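Local coordinates for secreted effector protein SifA (Salmonella typhimurium, PDB 3CXB) that promotes endosomal tubulation and the formation of Salmonella-induced filaments in infected host cells, and interacts with host PLEKHM2, at residues A[27-32]-A[122-127]; A[51-56]-A[110-115]; A[44-49]-A[73-78]. All coordinates share one frame; numbering follows the deposited sequence.

Interaction 1: A[27-32]-A[122-127]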
ATOM      1  N   TRP A  27      25.864   2.950  10.019  1.00 50.22           N
ATOM      2  CA  TRP A  27      25.415   3.489   8.744  1.00 50.62           C
ATOM      3  C   TRP A  27      26.612   3.535   7.780  1.00 51.65           C
ATOM      4  O   TRP A  27      26.522   3.046   6.644  1.00 51.63           O
ATOM      5  CB  TRP A  27      24.823   4.887   8.946  1.00 51.09           C
ATOM      6  CG  TRP A  27      24.196   5.493   7.723  1.00 53.19           C
ATOM      7  CD1 TRP A  27      24.109   4.938   6.478  1.00 54.65           C
ATOM      8  CD2 TRP A  27      23.615   6.802   7.615  1.00 53.29           C
ATOM      9  NE1 TRP A  27      23.521   5.818   5.600  1.00 54.96           N
ATOM     10  CE2 TRP A  27      23.210   6.971   6.274  1.00 55.03           C
ATOM     11  CE3 TRP A  27      23.399   7.846   8.520  1.00 52.52           C
ATOM     12  CZ2 TRP A  27      22.604   8.151   5.816  1.00 55.06           C
ATOM     13  CZ3 TRP A  27      22.793   9.020   8.061  1.00 52.16           C
ATOM     14  CH2 TRP A  27      22.406   9.159   6.726  1.00 52.13           C
ATOM     15  N   LYS A  28      27.734   4.102   8.231  1.00 51.21           N
ATOM     16  CA  LYS A  28      28.935   4.188   7.390  1.00 50.83           C
ATOM     17  C   LYS A  28      29.426   2.815   6.939  1.00 51.81           C
ATOM     18  O   LYS A  28      29.940   2.662   5.830  1.00 53.08           O
ATOM     19  CB  LYS A  28      30.077   4.906   8.117  1.00 50.56           C
ATOM     20  CG  LYS A  28      29.889   6.383   8.206  1.00 48.64           C
ATOM     21  CD  LYS A  28      31.035   7.034   8.922  1.00 47.52           C
ATOM     22  CE  LYS A  28      30.737   8.516   9.169  1.00 48.31           C
ATOM     23  NZ  LYS A  28      31.856   9.229   9.860  1.00 48.29           N
ATOM     24  N   VAL A  29      29.276   1.821   7.804  1.00 50.06           N
ATOM     25  CA  VAL A  29      29.689   0.479   7.456  1.00 48.02           C
ATOM     26  C   VAL A  29      28.692  -0.101   6.450  1.00 47.29           C
ATOM     27  O   VAL A  29      29.070  -0.841   5.548  1.00 47.92           O
ATOM     28  CB  VAL A  29      29.785  -0.427   8.726  1.00 50.46           C
ATOM     29  CG1 VAL A  29      28.515  -0.352   9.504  1.00 54.47           C
ATOM     30  CG2 VAL A  29      30.050  -1.870   8.343  1.00 49.79           C
ATOM     31  N   LEU A  30      27.419   0.253   6.582  1.00 45.73           N
ATOM     32  CA  LEU A  30      26.420  -0.281   5.665  1.00 42.70           C
ATOM     33  C   LEU A  30      26.544   0.393   4.323  1.00 43.83           C
ATOM     34  O   LEU A  30      26.448  -0.248   3.282  1.00 40.82           O
ATOM     35  CB  LEU A  30      25.005  -0.058   6.196  1.00 39.42           C
ATOM     36  CG  LEU A  30      23.940  -0.375   5.142  1.00 35.54           C
ATOM     37  CD1 LEU A  30      24.075  -1.819   4.701  1.00 37.64           C
ATOM     38  CD2 LEU A  30      22.577  -0.143   5.695  1.00 31.63           C
ATOM     39  N   TRP A  31      26.766   1.700   4.362  1.00 44.84           N
ATOM     40  CA  TRP A  31      26.875   2.467   3.140  1.00 48.00           C
ATOM     41  C   TRP A  31      28.099   2.082   2.337  1.00 49.85           C
ATOM     42  O   TRP A  31      28.050   2.032   1.108  1.00 50.36           O
ATOM     43  CB  TRP A  31      26.903   3.958   3.445  1.00 48.56           C
ATOM     44  CG  TRP A  31      26.906   4.787   2.205  1.00 49.54           C
ATOM     45  CD1 TRP A  31      27.907   5.606   1.771  1.00 49.71           C
ATOM     46  CD2 TRP A  31      25.883   4.835   1.206  1.00 50.15           C
ATOM     47  NE1 TRP A  31      27.575   6.159   0.562  1.00 51.07           N
ATOM     48  CE2 TRP A  31      26.335   5.705   0.192  1.00 51.75           C
ATOM     49  CE3 TRP A  31      24.628   4.223   1.066  1.00 48.56           C
ATOM     50  CZ2 TRP A  31      25.577   5.980  -0.947  1.00 49.63           C
ATOM     51  CZ3 TRP A  31      23.878   4.493  -0.066  1.00 47.66           C
ATOM     52  CH2 TRP A  31      24.357   5.366  -1.057  1.00 48.84           C
ATOM     53  N   GLU A  32      29.200   1.807   3.030  1.00 51.22           N
ATOM     54  CA  GLU A  32      30.425   1.425   2.355  1.00 51.23           C
ATOM     55  C   GLU A  32      30.264   0.080   1.677  1.00 50.17           C
ATOM     56  O   GLU A  32      31.068  -0.291   0.833  1.00 51.29           O
ATOM     57  CB  GLU A  32      31.584   1.353   3.342  1.00 52.16           C
ATOM     58  CG  GLU A  32      32.905   1.790   2.741  1.00 55.91           C
ATOM     59  CD  GLU A  32      32.803   3.158   2.093  1.00 58.93           C
ATOM     60  OE1 GLU A  32      32.284   4.088   2.756  1.00 60.23           O
ATOM     61  OE2 GLU A  32      33.240   3.302   0.928  1.00 61.56           O
ATOM     62  N   GLU A 122      17.095  -4.970  11.139  1.00 46.80           N
ATOM     63  CA  GLU A 122      18.476  -5.188  11.577  1.00 51.35           C
ATOM     64  C   GLU A 122      19.456  -4.601  10.555  1.00 50.47           C
ATOM     65  O   GLU A 122      19.198  -4.605   9.352  1.00 50.73           O
ATOM     66  CB  GLU A 122      18.747  -6.676  11.777  1.00 57.28           C
ATOM     67  CG  GLU A 122      17.983  -7.279  12.936  1.00 65.55           C
ATOM     68  CD  GLU A 122      18.156  -8.774  13.027  1.00 71.62           C
ATOM     69  OE1 GLU A 122      19.300  -9.248  13.236  1.00 74.02           O
ATOM     70  OE2 GLU A 122      17.135  -9.481  12.883  1.00 76.98           O
ATOM     71  N   VAL A 123      20.571  -4.073  11.040  1.00 50.19           N
ATOM     72  CA  VAL A 123      21.566  -3.474  10.169  1.00 51.37           C
ATOM     73  C   VAL A 123      22.893  -4.118  10.468  1.00 54.10           C
ATOM     74  O   VAL A 123      23.489  -3.854  11.514  1.00 55.52           O
ATOM     75  CB  VAL A 123      21.715  -1.970  10.420  1.00 50.10           C
ATOM     76  CG1 VAL A 123      22.837  -1.427   9.555  1.00 47.58           C
ATOM     77  CG2 VAL A 123      20.410  -1.248  10.114  1.00 48.72           C
ATOM     78  N   MET A 124      23.351  -4.955   9.539  1.00 57.13           N
ATOM     79  CA  MET A 124      24.614  -5.678   9.683  1.00 57.36           C
ATOM     80  C   MET A 124      24.495  -6.687  10.808  1.00 55.65           C
ATOM     81  O   MET A 124      25.495  -7.123  11.370  1.00 55.88           O
ATOM     82  CB  MET A 124      25.771  -4.711   9.977  1.00 60.53           C
ATOM     83  CG  MET A 124      26.012  -3.629   8.906  1.00 64.47           C
ATOM     84  SD  MET A 124      26.096  -4.280   7.215  1.00 66.10           S
ATOM     85  CE  MET A 124      27.427  -5.498   7.426  1.00 69.71           C
ATOM     86  N   GLY A 125      23.257  -7.046  11.134  1.00 56.13           N
ATOM     87  CA  GLY A 125      22.999  -8.010  12.188  1.00 53.40           C
ATOM     88  C   GLY A 125      22.574  -7.343  13.477  1.00 52.92           C
ATOM     89  O   GLY A 125      22.232  -8.031  14.426  1.00 55.58           O
ATOM     90  N   ASN A 126      22.588  -6.013  13.518  1.00 49.44           N
ATOM     91  CA  ASN A 126      22.208  -5.266  14.723  1.00 46.60           C
ATOM     92  C   ASN A 126      20.723  -4.911  14.743  1.00 44.60           C
ATOM     93  O   ASN A 126      20.184  -4.411  13.762  1.00 44.13           O
ATOM     94  CB  ASN A 126      23.039  -3.996  14.802  1.00 45.81           C
ATOM     95  CG  ASN A 126      24.512  -4.282  14.700  1.00 46.04           C
ATOM     96  OD1 ASN A 126      25.099  -4.869  15.610  1.00 43.35           O
ATOM     97  ND2 ASN A 126      25.120  -3.899  13.577  1.00 46.14           N
ATOM     98  N   LEU A 127      20.051  -5.158  15.857  1.00 41.43           N
ATOM     99  CA  LEU A 127      18.628  -4.855  15.920  1.00 39.59           C
ATOM    100  C   LEU A 127      18.516  -3.359  16.034  1.00 39.15           C
ATOM    101  O   LEU A 127      19.000  -2.790  17.004  1.00 42.24           O
ATOM    102  CB  LEU A 127      18.012  -5.542  17.128  1.00 36.80           C
ATOM    103  CG  LEU A 127      16.616  -5.120  17.558  1.00 37.17           C
ATOM    104  CD1 LEU A 127      15.642  -5.288  16.419  1.00 36.67           C
ATOM    105  CD2 LEU A 127      16.204  -5.949  18.763  1.00 35.41           C
TER
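Met124 reaches from a tight hairpin turn to Val29 and Leu30 on one side of helix 25-34, and its path can be followed atom by atom. Its CB, 5.2 Å from Val29 CG1, directs the chain at the helix. CG is the first atom in contact, 4.2 Å from Val29 CG1, and here the two side chains run past one another in opposite senses. The bend at chi2 (-49°) folds the thioether back instead of letting it extend, which sets Met124 SD 4.1 Å from Leu30 CD1. A further bend at chi3 (-56°) only directs the terminal methyl: Met124 CE comes no nearer to the helix segment than 4.6 Å, at Val29 CG2. The other methyl of Leu30 is used differently: Leu30 CD2 lies 4.1 Å from Val123 CG1, where the two side chains meet roughly at right angles. Leu30 is thus forked, one branch on each of two consecutive residues.

Residues 123-126 form a type I' beta turn joining the antiparallel strands 118-123 and 126-132, an edge hairpin of the five-stranded sheet. Two donors converge on Val123 O: the backbone Asn126 N at 3.1 Å, and the side-chain Asn126 ND2 at 2.6 Å. The amide approaches nearly along the C=O axis, although its N-H is bent to 138° and the carbonyl oxygen is tilted from the amide plane. The turn that presents Met124 is therefore tied by a side chain as well as by backbone. Around it, Met124 also touches Trp26 and Lys33 of the same helix and Leu109 of strand 108-114.

No hydrogen bond spans the two segments, and all three contacts join apolar side chains; the contact between these segments therefore probably rests on dispersion and the exclusion of water.

Interaction 2: A[51-56]-A[110-115]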
ATOM      1  N   HIS A  51      18.481   7.070   5.483  1.00 35.83           N
ATOM      2  CA  HIS A  51      18.349   8.004   6.583  1.00 36.48           C
ATOM      3  C   HIS A  51      16.935   8.025   7.111  1.00 35.86           C
ATOM      4  O   HIS A  51      16.720   7.895   8.321  1.00 36.29           O
ATOM      5  CB  HIS A  51      18.749   9.413   6.185  1.00 35.77           C
ATOM      6  CG  HIS A  51      18.498  10.416   7.259  1.00 37.11           C
ATOM      7  ND1 HIS A  51      17.284  11.048   7.418  1.00 38.84           N
ATOM      8  CD2 HIS A  51      19.297  10.881   8.250  1.00 39.99           C
ATOM      9  CE1 HIS A  51      17.346  11.864   8.456  1.00 38.57           C
ATOM     10  NE2 HIS A  51      18.556  11.782   8.980  1.00 37.90           N
ATOM     11  N   GLU A  52      15.964   8.185   6.216  1.00 35.34           N
ATOM     12  CA  GLU A  52      14.573   8.206   6.659  1.00 36.31           C
ATOM     13  C   GLU A  52      14.208   6.892   7.355  1.00 35.64           C
ATOM     14  O   GLU A  52      13.450   6.860   8.330  1.00 32.49           O
ATOM     15  CB  GLU A  52      13.625   8.400   5.473  1.00 32.62           C
ATOM     16  CG  GLU A  52      12.146   8.251   5.860  1.00 30.92           C
ATOM     17  CD  GLU A  52      11.216   8.306   4.669  1.00 31.16           C
ATOM     18  OE1 GLU A  52       9.998   8.100   4.830  1.00 31.50           O
ATOM     19  OE2 GLU A  52      11.700   8.560   3.555  1.00 32.82           O
ATOM     20  N   MET A  53      14.783   5.811   6.854  1.00 37.30           N
ATOM     21  CA  MET A  53      14.469   4.492   7.359  1.00 38.65           C
ATOM     22  C   MET A  53      15.018   4.112   8.695  1.00 37.62           C
ATOM     23  O   MET A  53      14.327   3.486   9.489  1.00 38.16           O
ATOM     24  CB  MET A  53      14.899   3.425   6.357  1.00 38.10           C
ATOM     25  CG  MET A  53      14.663   2.009   6.849  1.00 37.61           C
ATOM     26  SD  MET A  53      15.275   0.810   5.675  1.00 40.24           S
ATOM     27  CE  MET A  53      16.198  -0.252   6.710  1.00 42.18           C
ATOM     28  N   LEU A  54      16.255   4.484   8.964  1.00 38.93           N
ATOM     29  CA  LEU A  54      16.841   4.069  10.218  1.00 40.30           C
ATOM     30  C   LEU A  54      17.479   5.146  11.034  1.00 42.80           C
ATOM     31  O   LEU A  54      17.761   4.919  12.202  1.00 44.10           O
ATOM     32  CB  LEU A  54      17.892   2.994   9.966  1.00 36.71           C
ATOM     33  CG  LEU A  54      17.465   1.770   9.167  1.00 35.96           C
ATOM     34  CD1 LEU A  54      18.664   1.244   8.401  1.00 35.84           C
ATOM     35  CD2 LEU A  54      16.893   0.718  10.106  1.00 32.84           C
ATOM     36  N   PHE A  55      17.716   6.315  10.458  1.00 45.69           N
ATOM     37  CA  PHE A  55      18.390   7.338  11.246  1.00 49.03           C
ATOM     38  C   PHE A  55      17.715   8.686  11.303  1.00 50.69           C
ATOM     39  O   PHE A  55      18.392   9.707  11.313  1.00 51.47           O
ATOM     40  CB  PHE A  55      19.834   7.507  10.752  1.00 51.17           C
ATOM     41  CG  PHE A  55      20.515   6.206  10.400  1.00 54.50           C
ATOM     42  CD1 PHE A  55      20.459   5.705   9.096  1.00 56.66           C
ATOM     43  CD2 PHE A  55      21.187   5.464  11.367  1.00 54.93           C
ATOM     44  CE1 PHE A  55      21.063   4.480   8.760  1.00 57.40           C
ATOM     45  CE2 PHE A  55      21.791   4.243  11.044  1.00 56.43           C
ATOM     46  CZ  PHE A  55      21.729   3.752   9.736  1.00 57.57           C
ATOM     47  N   ALA A  56      16.386   8.697  11.345  1.00 52.20           N
ATOM     48  CA  ALA A  56      15.641   9.952  11.428  1.00 53.83           C
ATOM     49  C   ALA A  56      15.124  10.139  12.841  1.00 55.40           C
ATOM     50  O   ALA A  56      15.443   9.352  13.727  1.00 57.28           O
ATOM     51  CB  ALA A  56      14.484   9.955  10.458  1.00 51.66           C
ATOM     52  N   LEU A 110      20.927  -6.057   5.586  1.00 45.76           N
ATOM     53  CA  LEU A 110      19.776  -5.369   6.151  1.00 41.16           C
ATOM     54  C   LEU A 110      18.642  -6.368   6.199  1.00 38.99           C
ATOM     55  O   LEU A 110      18.330  -7.017   5.210  1.00 39.59           O
ATOM     56  CB  LEU A 110      19.396  -4.175   5.270  1.00 41.46           C
ATOM     57  CG  LEU A 110      18.229  -3.272   5.680  1.00 39.87           C
ATOM     58  CD1 LEU A 110      18.624  -2.472   6.909  1.00 39.46           C
ATOM     59  CD2 LEU A 110      17.865  -2.340   4.539  1.00 35.73           C
ATOM     60  N   ARG A 111      18.024  -6.494   7.359  1.00 38.95           N
ATOM     61  CA  ARG A 111      16.942  -7.447   7.527  1.00 37.72           C
ATOM     62  C   ARG A 111      15.698  -6.746   8.052  1.00 34.30           C
ATOM     63  O   ARG A 111      15.765  -6.011   9.025  1.00 33.54           O
ATOM     64  CB  ARG A 111      17.383  -8.517   8.522  1.00 43.62           C
ATOM     65  CG  ARG A 111      16.384  -9.634   8.764  1.00 48.57           C
ATOM     66  CD  ARG A 111      16.876 -10.553   9.884  1.00 54.79           C
ATOM     67  NE  ARG A 111      15.862 -11.537  10.253  1.00 61.15           N
ATOM     68  CZ  ARG A 111      15.474 -12.534   9.464  1.00 63.20           C
ATOM     69  NH1 ARG A 111      14.535 -13.382   9.870  1.00 65.91           N
ATOM     70  NH2 ARG A 111      16.046 -12.694   8.279  1.00 63.37           N
ATOM     71  N   ILE A 112      14.561  -6.974   7.410  1.00 32.18           N
ATOM     72  CA  ILE A 112      13.304  -6.372   7.840  1.00 33.05           C
ATOM     73  C   ILE A 112      12.307  -7.492   8.005  1.00 32.54           C
ATOM     74  O   ILE A 112      12.030  -8.224   7.049  1.00 35.78           O
ATOM     75  CB  ILE A 112      12.723  -5.412   6.785  1.00 29.37           C
ATOM     76  CG1 ILE A 112      13.562  -4.134   6.689  1.00 31.40           C
ATOM     77  CG2 ILE A 112      11.295  -5.066   7.144  1.00 27.49           C
ATOM     78  CD1 ILE A 112      13.169  -3.229   5.501  1.00 26.07           C
ATOM     79  N   THR A 113      11.761  -7.654   9.204  1.00 34.75           N
ATOM     80  CA  THR A 113      10.777  -8.711   9.381  1.00 38.97           C
ATOM     81  C   THR A 113       9.477  -8.042   9.765  1.00 36.92           C
ATOM     82  O   THR A 113       9.481  -6.998  10.416  1.00 37.58           O
ATOM     83  CB  THR A 113      11.209  -9.698  10.471  1.00 39.57           C
ATOM     84  OG1 THR A 113      11.147  -9.044  11.740  1.00 42.87           O
ATOM     85  CG2 THR A 113      12.659 -10.169  10.222  1.00 38.22           C
ATOM     86  N   GLN A 114       8.369  -8.613   9.317  1.00 38.18           N
ATOM     87  CA  GLN A 114       7.071  -8.049   9.634  1.00 40.31           C
ATOM     88  C   GLN A 114       6.147  -9.177  10.037  1.00 41.32           C
ATOM     89  O   GLN A 114       5.810 -10.054   9.243  1.00 40.17           O
ATOM     90  CB  GLN A 114       6.485  -7.278   8.438  1.00 38.79           C
ATOM     91  CG  GLN A 114       7.484  -6.385   7.703  1.00 38.58           C
ATOM     92  CD  GLN A 114       6.816  -5.352   6.802  1.00 38.82           C
ATOM     93  OE1 GLN A 114       5.689  -5.541   6.310  1.00 40.27           O
ATOM     94  NE2 GLN A 114       7.516  -4.258   6.571  1.00 35.08           N
ATOM     95  N   ASN A 115       5.758  -9.149  11.297  1.00 44.01           N
ATOM     96  CA  ASN A 115       4.874 -10.143  11.858  1.00 47.81           C
ATOM     97  C   ASN A 115       3.480  -9.552  11.875  1.00 50.61           C
ATOM     98  O   ASN A 115       3.226  -8.539  11.235  1.00 52.34           O
ATOM     99  CB  ASN A 115       5.343 -10.484  13.271  1.00 47.10           C
ATOM    100  CG  ASN A 115       6.785 -10.934  13.302  1.00 46.05           C
ATOM    101  OD1 ASN A 115       7.132 -11.967  12.743  1.00 47.65           O
ATOM    102  ND2 ASN A 115       7.638 -10.152  13.940  1.00 48.35           N
TER
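Met53 and Leu110 meet tip to tip between the end of helix 42-54 and strand 108-114, and every contact across these segments is apolar. The methionine methyl is the central atom: Met53 CE is placed against the fork of the leucine, with Leu110 CD1 at 3.3 Å and Leu110 CD2 at 3.4 Å. At 2.6 Å resolution the shortness of these values carries no weight, but the position of the methyl between the two branches is clear. Met53 is extended through chi1 (177°) and chi2, and only the last torsion turns CE. The two residues bridge the 11.3 Å between Met53 CA and Leu110 CA together, each from its own side. A looser touch joins Met53 CE to Ile112 CD1 at 4.4 Å. Leu54 adds a second contact, with Leu54 CD1 4.0 Å from Leu110 CD1, the two leucines lying alongside one another, pointing opposite ways.

Hydrogen bonding serves each segment separately. Phe55 N donates to His51 O at 2.8 Å, and Phe55 is the first residue to leave helical backbone angles. Leu110 and Ile112 are bonded through the backbone to Ile100 and Leu98, while Arg111 pairs with Glu122, as befits the middle strand of the five-stranded antiparallel sheet. Strand alternation sends Leu110 and Ile112 to the helix and Arg111 to the other face, where it forms a salt bridge with Glu108.

Helices 42-54 and 62-75 both pack against this strand, the first through Met53 and Leu54, the second through Leu65, which touches Ile112. No hydrogen bond crosses the two segments; the backbone bonds named lie within the helix or the sheet. Buried and wholly apolar, the contact probably depends on dispersion and exclusion of water, with a polarisable thioether at its centre.

Interaction 3: A[44-49]-A[73-78]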
ATOM      1  N   ALA A  44      22.671   9.444  -3.855  1.00 52.18           N
ATOM      2  CA  ALA A  44      22.250  10.547  -2.991  1.00 48.40           C
ATOM      3  C   ALA A  44      20.810  10.266  -2.535  1.00 47.04           C
ATOM      4  O   ALA A  44      20.444  10.544  -1.383  1.00 47.31           O
ATOM      5  CB  ALA A  44      22.318  11.863  -3.736  1.00 46.98           C
ATOM      6  N   LYS A  45      20.000   9.704  -3.430  1.00 44.69           N
ATOM      7  CA  LYS A  45      18.628   9.365  -3.087  1.00 46.56           C
ATOM      8  C   LYS A  45      18.542   8.103  -2.207  1.00 46.46           C
ATOM      9  O   LYS A  45      17.730   8.036  -1.277  1.00 47.15           O
ATOM     10  CB  LYS A  45      17.786   9.172  -4.350  1.00 48.78           C
ATOM     11  CG  LYS A  45      17.575  10.448  -5.162  1.00 53.42           C
ATOM     12  CD  LYS A  45      16.814  10.163  -6.462  1.00 55.43           C
ATOM     13  CE  LYS A  45      16.659  11.418  -7.323  1.00 57.29           C
ATOM     14  NZ  LYS A  45      15.824  11.196  -8.543  1.00 58.43           N
ATOM     15  N   ALA A  46      19.364   7.101  -2.488  1.00 45.41           N
ATOM     16  CA  ALA A  46      19.345   5.882  -1.682  1.00 45.93           C
ATOM     17  C   ALA A  46      19.880   6.200  -0.283  1.00 45.04           C
ATOM     18  O   ALA A  46      19.590   5.505   0.695  1.00 43.14           O
ATOM     19  CB  ALA A  46      20.201   4.795  -2.344  1.00 41.77           C
ATOM     20  N   ASP A  47      20.665   7.264  -0.206  1.00 46.36           N
ATOM     21  CA  ASP A  47      21.256   7.690   1.049  1.00 48.98           C
ATOM     22  C   ASP A  47      20.192   8.340   1.922  1.00 51.70           C
ATOM     23  O   ASP A  47      20.132   8.108   3.132  1.00 48.29           O
ATOM     24  CB  ASP A  47      22.397   8.672   0.768  1.00 47.83           C
ATOM     25  CG  ASP A  47      23.022   9.221   2.029  1.00 50.05           C
ATOM     26  OD1 ASP A  47      22.369  10.015   2.723  1.00 54.60           O
ATOM     27  OD2 ASP A  47      24.168   8.863   2.343  1.00 52.54           O
ATOM     28  N   ARG A  48      19.348   9.158   1.303  1.00 56.11           N
ATOM     29  CA  ARG A  48      18.294   9.812   2.052  1.00 59.61           C
ATOM     30  C   ARG A  48      17.254   8.770   2.443  1.00 53.78           C
ATOM     31  O   ARG A  48      16.610   8.894   3.480  1.00 55.04           O
ATOM     32  CB  ARG A  48      17.665  10.938   1.233  1.00 71.57           C
ATOM     33  CG  ARG A  48      17.374  12.187   2.065  1.00 89.21           C
ATOM     34  CD  ARG A  48      18.619  12.642   2.821  1.00105.60           C
ATOM     35  NE  ARG A  48      18.385  13.850   3.609  1.00122.09           N
ATOM     36  CZ  ARG A  48      19.294  14.417   4.401  1.00130.82           C
ATOM     37  NH1 ARG A  48      20.504  13.885   4.515  1.00135.88           N
ATOM     38  NH2 ARG A  48      18.995  15.520   5.078  1.00136.31           N
ATOM     39  N   CYS A  49      17.092   7.743   1.616  1.00 48.41           N
ATOM     40  CA  CYS A  49      16.165   6.663   1.925  1.00 43.76           C
ATOM     41  C   CYS A  49      16.572   6.032   3.252  1.00 42.18           C
ATOM     42  O   CYS A  49      15.808   6.002   4.217  1.00 42.13           O
ATOM     43  CB  CYS A  49      16.222   5.582   0.856  1.00 44.07           C
ATOM     44  SG  CYS A  49      15.220   5.876  -0.591  1.00 41.50           S
ATOM     45  N   LYS A  73      15.641  -0.963  -4.029  1.00 37.76           N
ATOM     46  CA  LYS A  73      15.791  -1.987  -5.045  1.00 39.79           C
ATOM     47  C   LYS A  73      15.709  -1.352  -6.428  1.00 40.61           C
ATOM     48  O   LYS A  73      16.543  -1.608  -7.297  1.00 40.31           O
ATOM     49  CB  LYS A  73      14.708  -3.039  -4.886  1.00 39.32           C
ATOM     50  CG  LYS A  73      14.885  -4.223  -5.809  1.00 41.10           C
ATOM     51  CD  LYS A  73      13.745  -5.212  -5.628  1.00 42.99           C
ATOM     52  CE  LYS A  73      13.746  -6.291  -6.690  1.00 39.97           C
ATOM     53  NZ  LYS A  73      12.460  -7.046  -6.630  1.00 42.85           N
ATOM     54  N   GLU A  74      14.714  -0.501  -6.618  1.00 42.16           N
ATOM     55  CA  GLU A  74      14.531   0.189  -7.884  1.00 43.84           C
ATOM     56  C   GLU A  74      15.730   1.109  -8.176  1.00 42.61           C
ATOM     57  O   GLU A  74      16.113   1.281  -9.329  1.00 42.88           O
ATOM     58  CB  GLU A  74      13.221   0.985  -7.845  1.00 48.17           C
ATOM     59  CG  GLU A  74      12.581   1.276  -9.204  1.00 57.41           C
ATOM     60  CD  GLU A  74      13.372   2.274 -10.053  1.00 62.55           C
ATOM     61  OE1 GLU A  74      13.758   3.344  -9.528  1.00 65.25           O
ATOM     62  OE2 GLU A  74      13.599   2.001 -11.255  1.00 65.64           O
ATOM     63  N   LEU A  75      16.340   1.687  -7.146  1.00 42.90           N
ATOM     64  CA  LEU A  75      17.486   2.575  -7.369  1.00 46.26           C
ATOM     65  C   LEU A  75      18.783   1.848  -7.727  1.00 47.16           C
ATOM     66  O   LEU A  75      19.679   2.414  -8.353  1.00 43.87           O
ATOM     67  CB  LEU A  75      17.753   3.447  -6.138  1.00 46.97           C
ATOM     68  CG  LEU A  75      16.752   4.562  -5.832  1.00 50.30           C
ATOM     69  CD1 LEU A  75      17.121   5.236  -4.512  1.00 50.26           C
ATOM     70  CD2 LEU A  75      16.741   5.572  -6.978  1.00 50.60           C
ATOM     71  N   ALA A  76      18.891   0.595  -7.316  1.00 49.16           N
ATOM     72  CA  ALA A  76      20.095  -0.165  -7.589  1.00 50.20           C
ATOM     73  C   ALA A  76      20.089  -0.648  -9.030  1.00 50.02           C
ATOM     74  O   ALA A  76      19.027  -0.813  -9.626  1.00 47.89           O
ATOM     75  CB  ALA A  76      20.189  -1.340  -6.637  1.00 48.64           C
ATOM     76  N   CYS A  77      21.276  -0.871  -9.586  1.00 51.32           N
ATOM     77  CA  CYS A  77      21.384  -1.348 -10.951  1.00 54.72           C
ATOM     78  C   CYS A  77      20.872  -2.786 -10.997  1.00 55.34           C
ATOM     79  O   CYS A  77      20.844  -3.468  -9.972  1.00 58.04           O
ATOM     80  CB  CYS A  77      22.842  -1.271 -11.433  1.00 57.38           C
ATOM     81  SG  CYS A  77      24.092  -2.218 -10.477  1.00 62.34           S
ATOM     82  N   ALA A  78      20.458  -3.240 -12.176  1.00 56.62           N
ATOM     83  CA  ALA A  78      19.936  -4.600 -12.341  1.00 59.39           C
ATOM     84  C   ALA A  78      20.916  -5.670 -11.861  1.00 59.66           C
ATOM     85  O   ALA A  78      20.513  -6.717 -11.367  1.00 59.45           O
ATOM     86  CB  ALA A  78      19.575  -4.843 -13.803  1.00 58.45           C
TER
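Ala46 and Leu75 mark the closest backbone approach, with 6.8 Å between Ala46 CA and Leu75 CA. Residues 44-49 are helical throughout, and the bonds Arg48 N to Ala44 O at 3.2 Å and Cys49 N to Lys45 O at 3.0 Å keep the turn regular. Residues 73-75 are the last turn of helix 62-75; Ala76 is the first residue to leave helical angles, and its N makes only a weak bond to Lys73 O. Within these segments the contact falls on the last helical residue, Leu75.

Helices 42-54 and 62-75 follow each other in the chain and pack antiparallel, as the pairings indicate: Ala46, near the start of one, meets Leu75 at the end of the other, while Cys49, farther along, also touches Leu72 and Ile68. They make a helical hairpin, and both members reach strand 108-114, through Met53 and Leu65, on one face of the five-stranded sheet.

A single methyl of Leu75 does the touching. With CG placed opposite the carbonyl carbon (chi1 -71°) and CD1 continuing away from CA (chi2 175°), CD1 is carried onto the helix surface, over the backbone joining Lys45 to Ala46. Leu75 CD1 lies 3.6 Å from Ala46 N and 3.8 Å from Ala46 CB, consistent with the small alanine side chain, which puts only CB beside the methyl. Lys45 contributes its first aliphatic carbon, CB, 4.0 Å from Leu75 CD1, while its extended chain carries the ammonium away from the contact. Cys49 SG borders the methyl more loosely, at 4.4 Å from Leu75 CD1. Phe38, from the loop preceding helix 42-54, packs on Ala46, Leu75 and Ala76 together.

Helix 42-54 is common to interactions 2 and 3, whose centres lie 15 Å apart: its early turns meet helix 62-75, its last turn the sheet. Interactions 1 and 2, with centres 11 Å apart, reach neighbouring strands of that sheet. Val123 CG2 is 3.5 Å from Leu54 CD1, and the rings of Trp27 and Phe55 stack, so the two contacts adjoin through apolar and aromatic side chains. Interaction 1 encloses the other two along the chain; interactions 2 and 3 interleave. Interactions 1 and 3, about 16 Å apart between centres, meet where Trp27 and Trp31 pack on Asp47. Helix 42-54 lies between helices 25-34 and 62-75 in the chain and touches both, and all three contact the sheet.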